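Local atomic coordinates of 4-amino-4-deoxy-L-arabinose transferase or related glycosyltransferases of PMT family (Cupriavidus metallidurans, PDB entry 5EZM), a protein that probably transfers 4-amino-4-deoxy-L-arabinose from an undecaprenyl-phosphate carrier to lipid A, as a zinc-binding membrane glycosyltransferase of the GT-C fold. Residues 190-195 with 233-238; 170-175 with 353-358. All blocks are in the same frame, centred on the assembly; numbering follows the deposited sequence.

Contact 1. Residues 190-195 with 233-238; sequences GWMVAC and RLHLAL. With MPG ([(Z)-octadec-9-enyl] (2R)-2,3-bis(oxidanyl)propanoate), chain S; PO4 (phosphate ion), chain B.
In the transmembrane domain of this GT-C glycosyltransferase, helix 185-206 packs through Met192 against the turn that leads into helix 236-257. The two backbones come nearest at Met192 and Leu234, whose CA atoms are 6.1 Å apart. Met192 does most of the touching: its CG lies 3.3 Å from Arg233 O, and the same atom is 3.7 Å from Leu234 O. The bend at chi2 (-45°) brings SD alongside these two carbonyls, and chi3 sets only CE. His235 adds its ring, with ND1 3.9 Å from Met192 CB in an oblique approach. His235 has positive phi, 52°, and occupies the N-cap position of the helix that follows. At the start of that helix Ala237 N donates a nearly straight hydrogen bond of 2.8 Å to O3 of a phosphate ion, probably from the crystallisation liquor.

Trp191 serves another side of helix 185-206. Carbon C13 of the lipid MPG lies over one face of its indole, offset toward the rim, while Ala194 CB meets MPG C8 at 3.8 Å. The indole also meets the ring of Phe174 on helix 160-178, planes at about 40°. With an alanine in place of Trp191, this end of the lipid chain would probably lose its flat support, and the ring of Phe174 its aromatic neighbour.

Leu234 O also accepts a hydrogen bond from Trp196 NE1, which gives one of the carbonyls beside Met192 a polar partner. Cohesion between the segments themselves rests on van der Waals contact of the Met192 chain with two peptide oxygens and the His235 imidazole.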
# COMPACT_ATOMS: atom_id res chain seq x y z
N GLY A 190 9.16 -28.46 1.98
CA GLY A 190 9.78 -27.19 1.62
C GLY A 190 8.75 -26.10 1.41
O GLY A 190 8.90 -24.98 1.92
N TRP A 191 7.69 -26.40 0.67
CA TRP A 191 6.66 -25.39 0.44
C TRP A 191 5.86 -25.11 1.70
O TRP A 191 5.33 -24.01 1.86
CB TRP A 191 5.73 -25.84 -0.69
CG TRP A 191 6.37 -25.84 -2.03
CD1 TRP A 191 6.60 -26.92 -2.83
CD2 TRP A 191 6.88 -24.70 -2.74
NE1 TRP A 191 7.21 -26.52 -4.00
CE2 TRP A 191 7.40 -25.16 -3.96
CE3 TRP A 191 6.94 -23.33 -2.46
CZ2 TRP A 191 7.97 -24.31 -4.90
CZ3 TRP A 191 7.51 -22.49 -3.39
CH2 TRP A 191 8.02 -22.98 -4.60
N MET A 192 5.77 -26.08 2.61
CA MET A 192 5.04 -25.84 3.85
C MET A 192 5.83 -24.96 4.81
O MET A 192 5.27 -24.03 5.40
CB MET A 192 4.66 -27.17 4.51
CG MET A 192 3.35 -27.73 3.98
SD MET A 192 2.07 -26.46 3.86
CE MET A 192 1.85 -26.38 2.08
N VAL A 193 7.12 -25.23 4.99
CA VAL A 193 7.94 -24.34 5.79
C VAL A 193 8.04 -22.97 5.13
O VAL A 193 8.11 -21.94 5.81
CB VAL A 193 9.34 -24.94 6.06
CG1 VAL A 193 10.13 -25.09 4.77
CG2 VAL A 193 10.11 -24.09 7.06
N ALA A 194 8.01 -22.93 3.79
CA ALA A 194 7.96 -21.64 3.11
C ALA A 194 6.66 -20.91 3.43
O ALA A 194 6.65 -19.69 3.62
CB ALA A 194 8.10 -21.85 1.60
N CYS A 195 5.56 -21.65 3.53
CA CYS A 195 4.27 -21.05 3.86
C CYS A 195 4.28 -20.48 5.27
O CYS A 195 3.94 -19.31 5.48
CB CYS A 195 3.16 -22.09 3.69
SG CYS A 195 1.52 -21.54 4.17
N ARG A 233 -0.96 -32.51 6.34
CA ARG A 233 -0.03 -32.04 5.32
C ARG A 233 0.61 -30.70 5.67
O ARG A 233 1.56 -30.30 4.98
CB ARG A 233 -0.74 -31.91 3.97
CG ARG A 233 -1.12 -33.21 3.30
CD ARG A 233 -2.58 -33.56 3.53
NE ARG A 233 -3.16 -34.20 2.35
CZ ARG A 233 -4.31 -34.87 2.36
NH1 ARG A 233 -5.00 -35.01 3.48
NH2 ARG A 233 -4.76 -35.42 1.23
N LEU A 234 0.12 -30.01 6.69
CA LEU A 234 0.58 -28.65 6.96
C LEU A 234 1.98 -28.59 7.56
O LEU A 234 2.57 -27.50 7.60
CB LEU A 234 -0.39 -27.94 7.90
CG LEU A 234 -1.86 -27.96 7.49
CD1 LEU A 234 -2.70 -27.21 8.52
CD2 LEU A 234 -2.05 -27.37 6.11
N HIS A 235 2.53 -29.72 8.01
CA HIS A 235 3.75 -29.73 8.82
C HIS A 235 3.60 -28.77 10.00
O HIS A 235 4.33 -27.79 10.15
CB HIS A 235 4.99 -29.40 7.97
CG HIS A 235 5.46 -30.53 7.12
ND1 HIS A 235 4.92 -30.81 5.89
CD2 HIS A 235 6.42 -31.47 7.33
CE1 HIS A 235 5.53 -31.87 5.37
NE2 HIS A 235 6.44 -32.28 6.23
N LEU A 236 2.62 -29.10 10.84
CA LEU A 236 2.17 -28.19 11.90
C LEU A 236 3.31 -27.86 12.86
O LEU A 236 3.59 -26.68 13.12
CB LEU A 236 0.99 -28.81 12.64
CG LEU A 236 0.03 -27.92 13.43
CD1 LEU A 236 0.58 -27.57 14.81
CD2 LEU A 236 -0.29 -26.66 12.64
N ALA A 237 3.97 -28.88 13.41
CA ALA A 237 5.00 -28.64 14.42
C ALA A 237 6.17 -27.86 13.85
O ALA A 237 6.54 -26.80 14.38
CB ALA A 237 5.47 -29.98 15.01
N LEU A 238 6.77 -28.35 12.77
CA LEU A 238 7.93 -27.69 12.18
C LEU A 238 7.58 -26.28 11.72
O LEU A 238 8.37 -25.34 11.88
CB LEU A 238 8.47 -28.52 11.02
CG LEU A 238 9.72 -27.99 10.33
CD1 LEU A 238 10.87 -27.90 11.32
CD2 LEU A 238 10.09 -28.86 9.14
C2 MPG S . 9.11 -14.35 1.54
C3 MPG S . 8.71 -15.06 2.83
C4 MPG S . 9.38 -16.41 3.02
C5 MPG S . 10.29 -16.80 1.85
C6 MPG S . 10.59 -18.31 1.82
C7 MPG S . 10.86 -18.84 0.40
C8 MPG S . 11.38 -20.30 0.42
C9 MPG S . 11.17 -21.06 -0.91
C10 MPG S . 11.34 -22.59 -0.72
C11 MPG S . 11.36 -23.37 -2.04
C12 MPG S . 11.20 -24.92 -1.82
C13 MPG S . 11.16 -25.70 -3.14
C14 MPG S . 10.76 -27.20 -2.93
C1 MPG S . 8.61 -12.90 1.49
P PO4 B . 2.80 -32.75 12.55
O1 PO4 B . 2.22 -32.72 11.15
O2 PO4 B . 1.68 -32.58 13.56
O3 PO4 B . 3.79 -31.62 12.70
O4 PO4 B . 3.49 -34.07 12.79

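Contact 2. Residues 170-175 with 353-358; sequences CVLAFM and IPALGI. With DSL (mono-trans, octa-cis decaprenyl-phosphate), chain C.
Leu172, on helix 160-178, supplies the apolar packing against helix 352-365 through a single methyl, CD2. This methyl sits 3.8 Å from Ala355 CB and 4.1 Å from Ile358 CD1, residues one helical step of three apart on the facing segment. Its placement follows from the side-chain torsions: CG is anti to the backbone N (chi1 174°), and a chi2 of 66° folds CD1 back and leaves CD2 anti to CA, the far end of the chain, reaching Ala355. Ile358 answers with an extended CG1 branch, chi2 being near 180°, which carries its CD1 to the same methyl. Because Ala355 offers only a CB, Leu172 CD2 is also 4.0 Å from Ala355 CA. The CA atoms of Leu172 and Ala355 nevertheless remain 7.8 Å apart, and just 108 Å² is buried between the segments, so the helices meet through side chains and not backbone to backbone.

Lipid contacts form a second group, on segment 170-175 alone. The branch methyl C23 of the bound decaprenyl phosphate lies 3.5 Å from Met175 CB and 3.7 Å from Val171 CG1. It also approaches Leu172 CA at 3.8 Å. Val171, Leu172 and Met175 thus line part of the polyprenyl pocket, and Leu172 joins this wall to the packing with helix 352-365.

Polar bonding here is backbone bonding within each helix, for example Phe174 N to Cys170 O and Ile358 N to Pro354 O. Gly357 O additionally accepts a hydrogen bond from Thr141 OG1.

Among the surrounding helices, Trp330 of helix 323-339 touches both Leu172 and Ala355, while helix 112-133 meets Ala173 and Pro354. Helix 185-206 packs against Val171, Phe174 and Met175.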
# COMPACT_ATOMS: atom_id res chain seq x y z
N CYS A 170 2.41 -14.90 -0.82
CA CYS A 170 3.34 -16.01 -0.66
C CYS A 170 2.76 -17.10 0.23
O CYS A 170 3.02 -18.29 0.00
CB CYS A 170 4.67 -15.51 -0.09
SG CYS A 170 5.73 -14.71 -1.31
N VAL A 171 1.97 -16.73 1.24
CA VAL A 171 1.31 -17.74 2.07
C VAL A 171 0.41 -18.62 1.20
O VAL A 171 0.50 -19.85 1.21
CB VAL A 171 0.51 -17.08 3.21
CG1 VAL A 171 -0.17 -18.15 4.06
CG2 VAL A 171 1.41 -16.20 4.06
N LEU A 172 -0.48 -17.98 0.43
CA LEU A 172 -1.41 -18.73 -0.41
C LEU A 172 -0.67 -19.55 -1.46
O LEU A 172 -0.91 -20.75 -1.61
CB LEU A 172 -2.39 -17.77 -1.08
CG LEU A 172 -3.33 -18.41 -2.10
CD1 LEU A 172 -4.26 -19.39 -1.41
CD2 LEU A 172 -4.11 -17.36 -2.87
N ALA A 173 0.24 -18.91 -2.21
CA ALA A 173 0.92 -19.60 -3.29
C ALA A 173 1.75 -20.77 -2.78
O ALA A 173 1.74 -21.85 -3.38
CB ALA A 173 1.81 -18.62 -4.06
N PHE A 174 2.46 -20.58 -1.67
CA PHE A 174 3.26 -21.67 -1.12
C PHE A 174 2.36 -22.80 -0.61
O PHE A 174 2.70 -23.98 -0.76
CB PHE A 174 4.17 -21.16 -0.00
CG PHE A 174 5.22 -20.19 -0.47
CD1 PHE A 174 5.55 -20.10 -1.81
CD2 PHE A 174 5.86 -19.36 0.43
CE1 PHE A 174 6.51 -19.20 -2.24
CE2 PHE A 174 6.82 -18.46 0.01
CZ PHE A 174 7.14 -18.38 -1.33
N MET A 175 1.22 -22.45 -0.02
CA MET A 175 0.27 -23.49 0.39
C MET A 175 -0.22 -24.29 -0.80
O MET A 175 -0.34 -25.52 -0.73
CB MET A 175 -0.90 -22.86 1.14
CG MET A 175 -2.03 -23.82 1.45
SD MET A 175 -1.55 -25.19 2.53
CE MET A 175 -3.14 -25.93 2.86
N ILE A 353 -6.68 -9.74 -3.80
CA ILE A 353 -6.45 -9.59 -5.24
C ILE A 353 -5.64 -10.74 -5.82
O ILE A 353 -6.03 -11.27 -6.87
CB ILE A 353 -5.83 -8.21 -5.53
CG1 ILE A 353 -6.76 -7.10 -5.05
CG2 ILE A 353 -5.54 -8.06 -7.02
CD1 ILE A 353 -8.11 -7.09 -5.72
N PRO A 354 -4.51 -11.17 -5.22
CA PRO A 354 -3.76 -12.29 -5.82
C PRO A 354 -4.62 -13.52 -6.06
O PRO A 354 -4.58 -14.09 -7.16
CB PRO A 354 -2.65 -12.55 -4.80
CG PRO A 354 -2.46 -11.26 -4.12
CD PRO A 354 -3.82 -10.65 -4.03
N ALA A 355 -5.40 -13.94 -5.06
CA ALA A 355 -6.29 -15.07 -5.24
C ALA A 355 -7.22 -14.85 -6.43
O ALA A 355 -7.34 -15.72 -7.31
CB ALA A 355 -7.10 -15.31 -3.96
N LEU A 356 -7.88 -13.69 -6.47
CA LEU A 356 -8.69 -13.33 -7.63
C LEU A 356 -7.89 -13.49 -8.92
O LEU A 356 -8.38 -14.07 -9.90
CB LEU A 356 -9.20 -11.90 -7.49
CG LEU A 356 -10.18 -11.64 -6.35
CD1 LEU A 356 -10.58 -10.18 -6.32
CD2 LEU A 356 -11.41 -12.54 -6.48
N GLY A 357 -6.64 -13.01 -8.92
CA GLY A 357 -5.78 -13.20 -10.07
C GLY A 357 -5.75 -14.65 -10.53
O GLY A 357 -6.03 -14.95 -11.69
N ILE A 358 -5.46 -15.56 -9.60
CA ILE A 358 -5.46 -16.99 -9.92
C ILE A 358 -6.78 -17.36 -10.59
O ILE A 358 -6.80 -17.94 -11.68
CB ILE A 358 -5.22 -17.83 -8.66
CG1 ILE A 358 -3.87 -17.47 -8.03
CG2 ILE A 358 -5.29 -19.32 -8.98
CD1 ILE A 358 -3.54 -18.29 -6.80
C21 DSL C . -5.38 -20.79 3.10
C22 DSL C . -3.94 -20.93 3.55
C23 DSL C . -2.82 -20.35 2.70
C24 DSL C . -3.66 -21.57 4.69
C25 DSL C . -2.19 -21.73 5.16
C26 DSL C . -2.12 -21.39 6.68
C27 DSL C . -1.51 -22.60 7.46
C28 DSL C . -0.57 -23.59 6.74
C29 DSL C . -1.81 -22.78 8.76
C30 DSL C . -2.75 -21.79 9.49
C31 DSL C . -3.49 -22.51 10.66
C32 DSL C . -3.31 -21.69 11.99
C33 DSL C . -2.01 -21.82 12.81
C34 DSL C . -4.30 -20.88 12.43

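How the contacts relate
The centres of the two contacts are about 16 Å apart, on the same side of the chain's centre. Helix 160-178 of contact 2 is followed directly in the chain by helix 185-206 of contact 1, and segments 190-195 and 233-238 both fall between 170-175 and 353-358. The two meet where these helices pack: Trp191 CZ3 lies 3.5 Å from Phe174 CD1, and Met192 CE is 3.6 Å from Met175 SD. Together they trace a row of helices, most of them predicted to span the membrane, from the turn leading into 236-257 through 185-206 and 160-178 to 352-365. Cys195 shares the decaprenyl-phosphate pocket with Val171, Leu172 and Met175, so packing of the middle pair probably helps shape it.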